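Local coordinates for protein TatD-related deoxyribonuclease (Thermotoga maritima, PDB 1J6O) that probably acts as a metal-dependent deoxyribonuclease, hydrolysing phosphoester bonds of DNA with divalent cations held in a TIM-barrel active site, at residues A[236-241]-A[246-251]; A[142-147]-A[166-171]; A[189-194]-A[222-227]. One frame throughout, in Å; residues are numbered along the deposited sequence.

Contact 1 of 3, residues A[236-241]-A[246-251]; sequences VVETIS and VPEAKV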
# COMPACT_ATOMS: atom_id res chain seq x y z
N VAL A 236 13.16 7.77 2.35
CA VAL A 236 12.73 6.56 3.05
C VAL A 236 13.80 5.49 2.83
O VAL A 236 14.17 4.77 3.76
CB VAL A 236 11.35 6.05 2.52
CG1 VAL A 236 10.98 4.69 3.13
CG2 VAL A 236 10.27 7.10 2.89
N VAL A 237 14.27 5.39 1.59
CA VAL A 237 15.30 4.42 1.27
C VAL A 237 16.59 4.77 2.05
O VAL A 237 17.26 3.88 2.61
CB VAL A 237 15.60 4.46 -0.25
CG1 VAL A 237 16.93 3.74 -0.54
CG2 VAL A 237 14.45 3.80 -1.03
N GLU A 238 16.93 6.05 2.08
CA GLU A 238 18.12 6.50 2.79
C GLU A 238 18.09 6.02 4.23
O GLU A 238 19.03 5.39 4.71
CB GLU A 238 18.21 8.02 2.74
CG GLU A 238 19.30 8.62 3.59
CD GLU A 238 19.45 10.10 3.32
OE1 GLU A 238 18.41 10.80 3.24
OE2 GLU A 238 20.61 10.57 3.18
N THR A 239 16.99 6.29 4.92
CA THR A 239 16.88 5.86 6.31
C THR A 239 16.98 4.35 6.44
O THR A 239 17.71 3.84 7.30
CB THR A 239 15.56 6.37 6.95
OG1 THR A 239 15.60 7.80 7.03
CG2 THR A 239 15.35 5.80 8.35
N ILE A 240 16.25 3.62 5.59
CA ILE A 240 16.29 2.16 5.67
C ILE A 240 17.70 1.65 5.48
O ILE A 240 18.14 0.75 6.21
CB ILE A 240 15.36 1.51 4.63
CG1 ILE A 240 13.91 1.84 4.98
CG2 ILE A 240 15.58 -0.02 4.57
CD1 ILE A 240 12.90 1.37 3.93
N SER A 241 18.42 2.20 4.51
CA SER A 241 19.79 1.77 4.26
C SER A 241 20.69 2.07 5.47
O SER A 241 21.56 1.26 5.84
CB SER A 241 20.34 2.48 3.01
OG SER A 241 20.59 3.86 3.24
N VAL A 246 23.34 -1.02 5.02
CA VAL A 246 23.58 -1.55 3.68
C VAL A 246 23.50 -0.45 2.61
O VAL A 246 22.97 0.63 2.86
CB VAL A 246 22.57 -2.70 3.32
CG1 VAL A 246 22.61 -3.79 4.39
CG2 VAL A 246 21.15 -2.16 3.16
N PRO A 247 24.05 -0.70 1.42
CA PRO A 247 23.99 0.33 0.37
C PRO A 247 22.53 0.64 -0.03
O PRO A 247 21.64 -0.22 0.07
CB PRO A 247 24.77 -0.29 -0.79
CG PRO A 247 25.69 -1.28 -0.12
CD PRO A 247 24.85 -1.86 0.99
N GLU A 248 22.27 1.87 -0.50
CA GLU A 248 20.91 2.23 -0.91
C GLU A 248 20.54 1.36 -2.10
O GLU A 248 19.36 1.06 -2.33
CB GLU A 248 20.83 3.72 -1.28
CG GLU A 248 20.99 4.65 -0.10
CD GLU A 248 20.83 6.11 -0.48
OE1 GLU A 248 21.05 6.44 -1.67
OE2 GLU A 248 20.52 6.93 0.41
N ALA A 249 21.54 0.95 -2.86
CA ALA A 249 21.29 0.11 -4.01
C ALA A 249 20.68 -1.20 -3.55
O ALA A 249 19.86 -1.79 -4.26
CB ALA A 249 22.59 -0.17 -4.76
N LYS A 250 21.07 -1.67 -2.36
CA LYS A 250 20.53 -2.94 -1.85
C LYS A 250 19.07 -2.80 -1.44
O LYS A 250 18.27 -3.72 -1.65
CB LYS A 250 21.34 -3.47 -0.66
CG LYS A 250 22.81 -3.80 -0.98
CD LYS A 250 23.24 -5.14 -0.33
CE LYS A 250 24.75 -5.25 -0.23
NZ LYS A 250 25.41 -4.94 -1.54
N VAL A 251 18.74 -1.66 -0.85
CA VAL A 251 17.37 -1.44 -0.43
C VAL A 251 16.48 -1.32 -1.68
O VAL A 251 15.41 -1.93 -1.75
CB VAL A 251 17.24 -0.15 0.38
CG1 VAL A 251 15.83 -0.03 0.89
CG2 VAL A 251 18.24 -0.15 1.55

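Contact 2 of 3, residues A[142-147]-A[166-171]; sequences DAYSEA and FSSDYE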
# COMPACT_ATOMS: atom_id res chain seq x y z
N ASP A 142 -4.54 0.30 14.81
CA ASP A 142 -4.96 -0.19 16.13
C ASP A 142 -5.95 -1.36 16.07
O ASP A 142 -6.92 -1.43 16.84
CB ASP A 142 -5.57 0.96 16.95
CG ASP A 142 -4.55 2.05 17.27
OD1 ASP A 142 -3.34 1.76 17.22
OD2 ASP A 142 -4.96 3.19 17.58
N ALA A 143 -5.71 -2.29 15.15
CA ALA A 143 -6.58 -3.45 15.00
C ALA A 143 -5.79 -4.63 14.47
O ALA A 143 -6.34 -5.48 13.77
CB ALA A 143 -7.72 -3.12 14.02
N TYR A 144 -4.50 -4.70 14.79
CA TYR A 144 -3.69 -5.81 14.31
C TYR A 144 -4.19 -7.18 14.73
O TYR A 144 -4.28 -8.08 13.91
CB TYR A 144 -2.22 -5.60 14.71
CG TYR A 144 -1.58 -4.54 13.84
CD1 TYR A 144 -1.04 -4.87 12.60
CD2 TYR A 144 -1.60 -3.19 14.22
CE1 TYR A 144 -0.53 -3.88 11.73
CE2 TYR A 144 -1.10 -2.18 13.35
CZ TYR A 144 -0.58 -2.54 12.11
OH TYR A 144 -0.15 -1.58 11.22
N SER A 145 -4.55 -7.34 16.00
CA SER A 145 -5.05 -8.63 16.44
C SER A 145 -6.33 -9.00 15.71
O SER A 145 -6.51 -10.14 15.29
CB SER A 145 -5.33 -8.63 17.96
OG SER A 145 -5.96 -9.85 18.35
N GLU A 146 -7.23 -8.04 15.56
CA GLU A 146 -8.49 -8.32 14.89
C GLU A 146 -8.32 -8.62 13.40
O GLU A 146 -8.98 -9.52 12.86
CB GLU A 146 -9.47 -7.15 15.11
CG GLU A 146 -9.91 -6.95 16.58
CD GLU A 146 -9.00 -6.02 17.40
OE1 GLU A 146 -7.81 -5.84 17.05
OE2 GLU A 146 -9.50 -5.47 18.42
N ALA A 147 -7.44 -7.88 12.75
CA ALA A 147 -7.21 -8.10 11.33
C ALA A 147 -6.53 -9.46 11.17
O ALA A 147 -6.89 -10.24 10.29
CB ALA A 147 -6.34 -6.98 10.77
N PHE A 166 2.79 -0.17 7.78
CA PHE A 166 2.86 -1.03 8.96
C PHE A 166 3.20 -0.19 10.19
O PHE A 166 4.21 0.51 10.21
CB PHE A 166 3.92 -2.13 8.78
CG PHE A 166 4.01 -3.04 9.96
CD1 PHE A 166 3.03 -4.00 10.18
CD2 PHE A 166 5.03 -2.89 10.89
CE1 PHE A 166 3.07 -4.82 11.31
CE2 PHE A 166 5.07 -3.71 12.03
CZ PHE A 166 4.09 -4.66 12.22
N SER A 167 2.36 -0.31 11.21
CA SER A 167 2.57 0.46 12.42
C SER A 167 2.55 -0.27 13.75
O SER A 167 2.17 0.31 14.78
CB SER A 167 1.52 1.58 12.47
OG SER A 167 0.21 1.03 12.38
N SER A 168 2.92 -1.54 13.77
CA SER A 168 2.93 -2.26 15.03
C SER A 168 4.37 -2.61 15.40
O SER A 168 5.32 -2.00 14.89
CB SER A 168 2.08 -3.53 14.95
OG SER A 168 1.77 -3.96 16.26
N ASP A 169 4.55 -3.56 16.31
CA ASP A 169 5.92 -3.92 16.71
C ASP A 169 6.42 -5.17 16.01
O ASP A 169 5.73 -5.75 15.18
CB ASP A 169 5.99 -4.08 18.23
CG ASP A 169 5.04 -5.15 18.77
OD1 ASP A 169 4.33 -5.82 17.98
OD2 ASP A 169 5.01 -5.31 20.01
N TYR A 170 7.63 -5.59 16.35
CA TYR A 170 8.20 -6.78 15.74
C TYR A 170 7.35 -8.03 15.87
O TYR A 170 7.18 -8.78 14.90
CB TYR A 170 9.60 -7.08 16.30
CG TYR A 170 10.24 -8.25 15.59
CD1 TYR A 170 10.52 -8.18 14.22
CD2 TYR A 170 10.52 -9.44 16.25
CE1 TYR A 170 11.06 -9.26 13.53
CE2 TYR A 170 11.06 -10.54 15.58
CZ TYR A 170 11.33 -10.44 14.21
OH TYR A 170 11.85 -11.52 13.54
N GLU A 171 6.80 -8.29 17.05
CA GLU A 171 5.99 -9.49 17.21
C GLU A 171 4.85 -9.57 16.20
O GLU A 171 4.62 -10.63 15.60
CB GLU A 171 5.45 -9.61 18.64
CG GLU A 171 4.53 -10.82 18.81
CD GLU A 171 4.05 -11.03 20.24
OE1 GLU A 171 4.68 -10.49 21.17
OE2 GLU A 171 3.04 -11.76 20.44
O HOH W 1 -1.82 1.19 14.65

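Contact 3 of 3, residues A[189-194]-A[222-227]; sequences VTYPKN and PFRGKR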
# COMPACT_ATOMS: atom_id res chain seq x y z
N VAL A 189 9.12 6.29 8.84
CA VAL A 189 10.37 5.62 9.21
C VAL A 189 11.51 6.64 9.42
O VAL A 189 12.52 6.36 10.13
CB VAL A 189 10.76 4.58 8.12
CG1 VAL A 189 11.44 5.27 6.94
CG2 VAL A 189 11.68 3.47 8.75
N THR A 190 11.36 7.82 8.82
CA THR A 190 12.37 8.87 8.92
C THR A 190 12.15 9.83 10.10
O THR A 190 12.99 10.69 10.35
CB THR A 190 12.40 9.79 7.69
OG1 THR A 190 11.19 10.55 7.65
CG2 THR A 190 12.59 9.01 6.40
N TYR A 191 11.03 9.69 10.80
CA TYR A 191 10.71 10.57 11.93
C TYR A 191 11.61 10.30 13.13
O TYR A 191 11.69 9.18 13.60
CB TYR A 191 9.25 10.42 12.34
CG TYR A 191 8.26 10.78 11.24
CD1 TYR A 191 8.69 11.37 10.04
CD2 TYR A 191 6.89 10.54 11.41
CE1 TYR A 191 7.77 11.71 9.04
CE2 TYR A 191 5.98 10.87 10.43
CZ TYR A 191 6.41 11.45 9.25
OH TYR A 191 5.49 11.78 8.28
N PRO A 192 12.29 11.34 13.63
CA PRO A 192 13.16 11.09 14.78
C PRO A 192 12.46 10.38 15.93
O PRO A 192 13.06 9.53 16.59
CB PRO A 192 13.67 12.49 15.17
CG PRO A 192 12.59 13.41 14.68
CD PRO A 192 12.21 12.78 13.33
N LYS A 193 11.19 10.69 16.13
CA LYS A 193 10.41 10.09 17.20
C LYS A 193 10.08 8.62 17.02
O LYS A 193 9.88 7.91 18.00
N ASN A 194 10.04 8.15 15.77
CA ASN A 194 9.72 6.75 15.49
C ASN A 194 10.84 5.73 15.63
O ASN A 194 11.14 4.99 14.70
CB ASN A 194 9.08 6.60 14.11
CG ASN A 194 7.72 7.25 14.05
OD1 ASN A 194 7.01 7.33 15.06
ND2 ASN A 194 7.33 7.72 12.87
N PRO A 222 12.44 15.58 6.13
CA PRO A 222 12.80 16.88 5.57
C PRO A 222 11.65 17.67 4.97
O PRO A 222 11.82 18.84 4.65
CB PRO A 222 13.86 16.53 4.52
CG PRO A 222 13.50 15.15 4.11
CD PRO A 222 13.09 14.48 5.40
N PHE A 223 10.49 17.04 4.84
CA PHE A 223 9.35 17.73 4.27
C PHE A 223 8.10 17.72 5.14
O PHE A 223 7.00 17.71 4.60
CB PHE A 223 9.02 17.13 2.91
CG PHE A 223 10.04 17.43 1.86
CD1 PHE A 223 10.07 18.67 1.23
CD2 PHE A 223 11.01 16.48 1.54
CE1 PHE A 223 11.07 18.97 0.30
CE2 PHE A 223 12.01 16.77 0.63
CZ PHE A 223 12.04 18.02 0.00
N ARG A 224 8.24 17.72 6.46
CA ARG A 224 7.04 17.71 7.29
C ARG A 224 6.27 18.98 6.94
O ARG A 224 6.87 20.02 6.63
CB ARG A 224 7.38 17.69 8.78
CG ARG A 224 8.14 16.46 9.26
CD ARG A 224 7.46 15.17 8.84
NE ARG A 224 6.13 14.99 9.41
CZ ARG A 224 5.88 14.49 10.61
NH1 ARG A 224 6.87 14.11 11.41
NH2 ARG A 224 4.62 14.34 11.01
N GLY A 225 4.95 18.88 6.98
CA GLY A 225 4.11 20.01 6.66
C GLY A 225 3.94 20.25 5.17
O GLY A 225 3.32 21.24 4.79
N LYS A 226 4.48 19.36 4.33
CA LYS A 226 4.37 19.52 2.87
C LYS A 226 3.63 18.35 2.29
O LYS A 226 3.55 17.30 2.92
CB LYS A 226 5.75 19.61 2.21
CG LYS A 226 6.60 20.81 2.66
CD LYS A 226 6.05 22.12 2.10
CE LYS A 226 6.69 23.35 2.76
NZ LYS A 226 8.17 23.27 2.86
N ARG A 227 3.08 18.53 1.09
CA ARG A 227 2.35 17.46 0.41
C ARG A 227 3.41 16.40 0.11
O ARG A 227 4.49 16.73 -0.33
CB ARG A 227 1.79 17.95 -0.92
CG ARG A 227 1.07 16.88 -1.71
CD ARG A 227 0.76 17.42 -3.08
NE ARG A 227 1.99 17.49 -3.88
CZ ARG A 227 2.04 17.96 -5.12
NH1 ARG A 227 0.91 18.40 -5.68
NH2 ARG A 227 3.20 17.98 -5.79

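Contact 1 of 3, residues A[236-241]-A[246-251]
Ser-241, Val-251 and Glu-248 carry most of this contact between two successive helices joined by a short turn, 233-244 and 248-264, which follow the last strand of the TIM barrel. At the turn itself, the backbone N of Val-246 donates to the carbonyl O of Ser-241 at 3.0 Å, in the carbonyl plane and fairly straight (156° at the hydrogen), and Pro-247 then takes the N-cap position of the second helix. CB of Ser-241 is directed at the second segment, while its hydroxyl turns back. With chi1 at 71° the OG lies over its own helix, where it donates to Glu-238 O at 2.6 Å. The polar end is thus bonded within its own helix. OG also lies beside Glu-248 CG, and CB touches both Val-246 O, at 3.2 Å, and Val-251 CG2, at 3.7 Å.

Val-251 enters with its two methyls divided. CG2 takes Ser-241, and CG1 reaches Ile-240 CG2 at 3.7 Å; Val-237 CG1 closes on its CB from the preceding turn of the first helix. Leu-211 of strand 209-211 touches both Val-237 and Ile-240, so this apolar group continues toward the barrel. Glu-248 lies at the outer margin, its extended chain running alongside Glu-238 in the same direction. The two carboxylates keep apart, OE2 to OE2 4.6 Å, a proximity that probably costs some electrostatic energy. Glu-248 OE2 instead rests against the Glu-238 backbone, 3.4 Å from its CA.

Contact 2 of 3, residues A[142-147]-A[166-171]
Tyr-144 reaches from the first turn of helix 144-153 to the loop 166-169 and takes part in every direct contact. Its polar end is gripped by backbone: Ser-167 N donates to Tyr-144 OH at 2.8 Å, with 161° at the hydrogen. Ser-167 OG lies at the edge of the ring, in its plane, 2.9 Å from the same OH. A water adds an indirect link, accepting from Asp-142 N and hydrogen-bonding Ser-167 OG at 3.0 Å.

The rest is CH-pi and ring packing. Ser-168 CB sits over one face of the tyrosine ring as a CH-pi contact, 3.7 Å from the centroid and only 9° off the ring normal. Ser-168 OG is held farther from the ring than CB, which stands over its centre. Phe-166 meets the ring obliquely, its CE1 3.7 Å from Tyr-144 CE1 and the planes 69° apart.

Both segments follow strands of the TIM barrel, 136-141 and 161-163. His-139 lies in the first strand and His-164 directly follows the second; both are predicted metal ligands. The contact therefore joins two adjacent strand-to-helix loops close to the probable metal site, while Ala-173 of helix 170-179 touches Phe-166 and Leu-106 of strand 98-107 packs on Ala-147.

Contact 3 of 3, residues A[189-194]-A[222-227]
Arg-224 lays its guanidinium flat on the ring of Tyr-191, the two planes only 8° apart and their centres separated by 3.7 Å. NH1 stands over the middle of the ring, while CZ comes within 3.4 Å of Tyr-191 CZ, displaced toward the hydroxyl-bearing end of the ring. Measured from the ring centroid, Arg-224 CZ is 24° off the normal, so this is a cation-pi stack over the face. The arginine chain bends at chi2 and chi3, folding over so that CD also touches the ring, 3.5 Å from Tyr-191 CE1.

Two loops of the barrel meet here. Loop 189-194 precedes helix 195-204, and loop 222-227 belongs to the long connection after strand 209-211. Each has a beta turn, type I from Tyr-191 to Asn-194 and type II from Phe-223 to Lys-226. Tyr-191 OH is hydrogen-bonded to Pro-219 O in that same connection, which fixes the ring from its rim. The Tyr-191 side chain is about 9 Å from that of Asp-214, a predicted metal ligand, so the stack joins two loops near the probable active site.

Stacking uses the face of the guanidinium, and its N-H groups point outward around the edge. The loops are joined by dispersion and cation-pi attraction, favoured by the nearly parallel planes.

From the N terminus, contact 2 comes first, closing a loop that takes in helix 144-153 and strand 161-163 between neighbouring strand-end loops. Contact 3 follows, spanning helix 195-204 and strand 209-211, and contact 1 closes last, over the short turn between helices 233-244 and 248-264. The three lie in series, none nested and none crossing. Contacts 1 and 3 touch: Thr-239 OG1 packs on Thr-190 CG2 at 3.3 Å and Val-236 on Val-189, so the 189-194 loop leans on helix 233-244. Contact 2 stands apart, its nearest atoms about 8 Å from contact 3 and about 11 Å from contact 1.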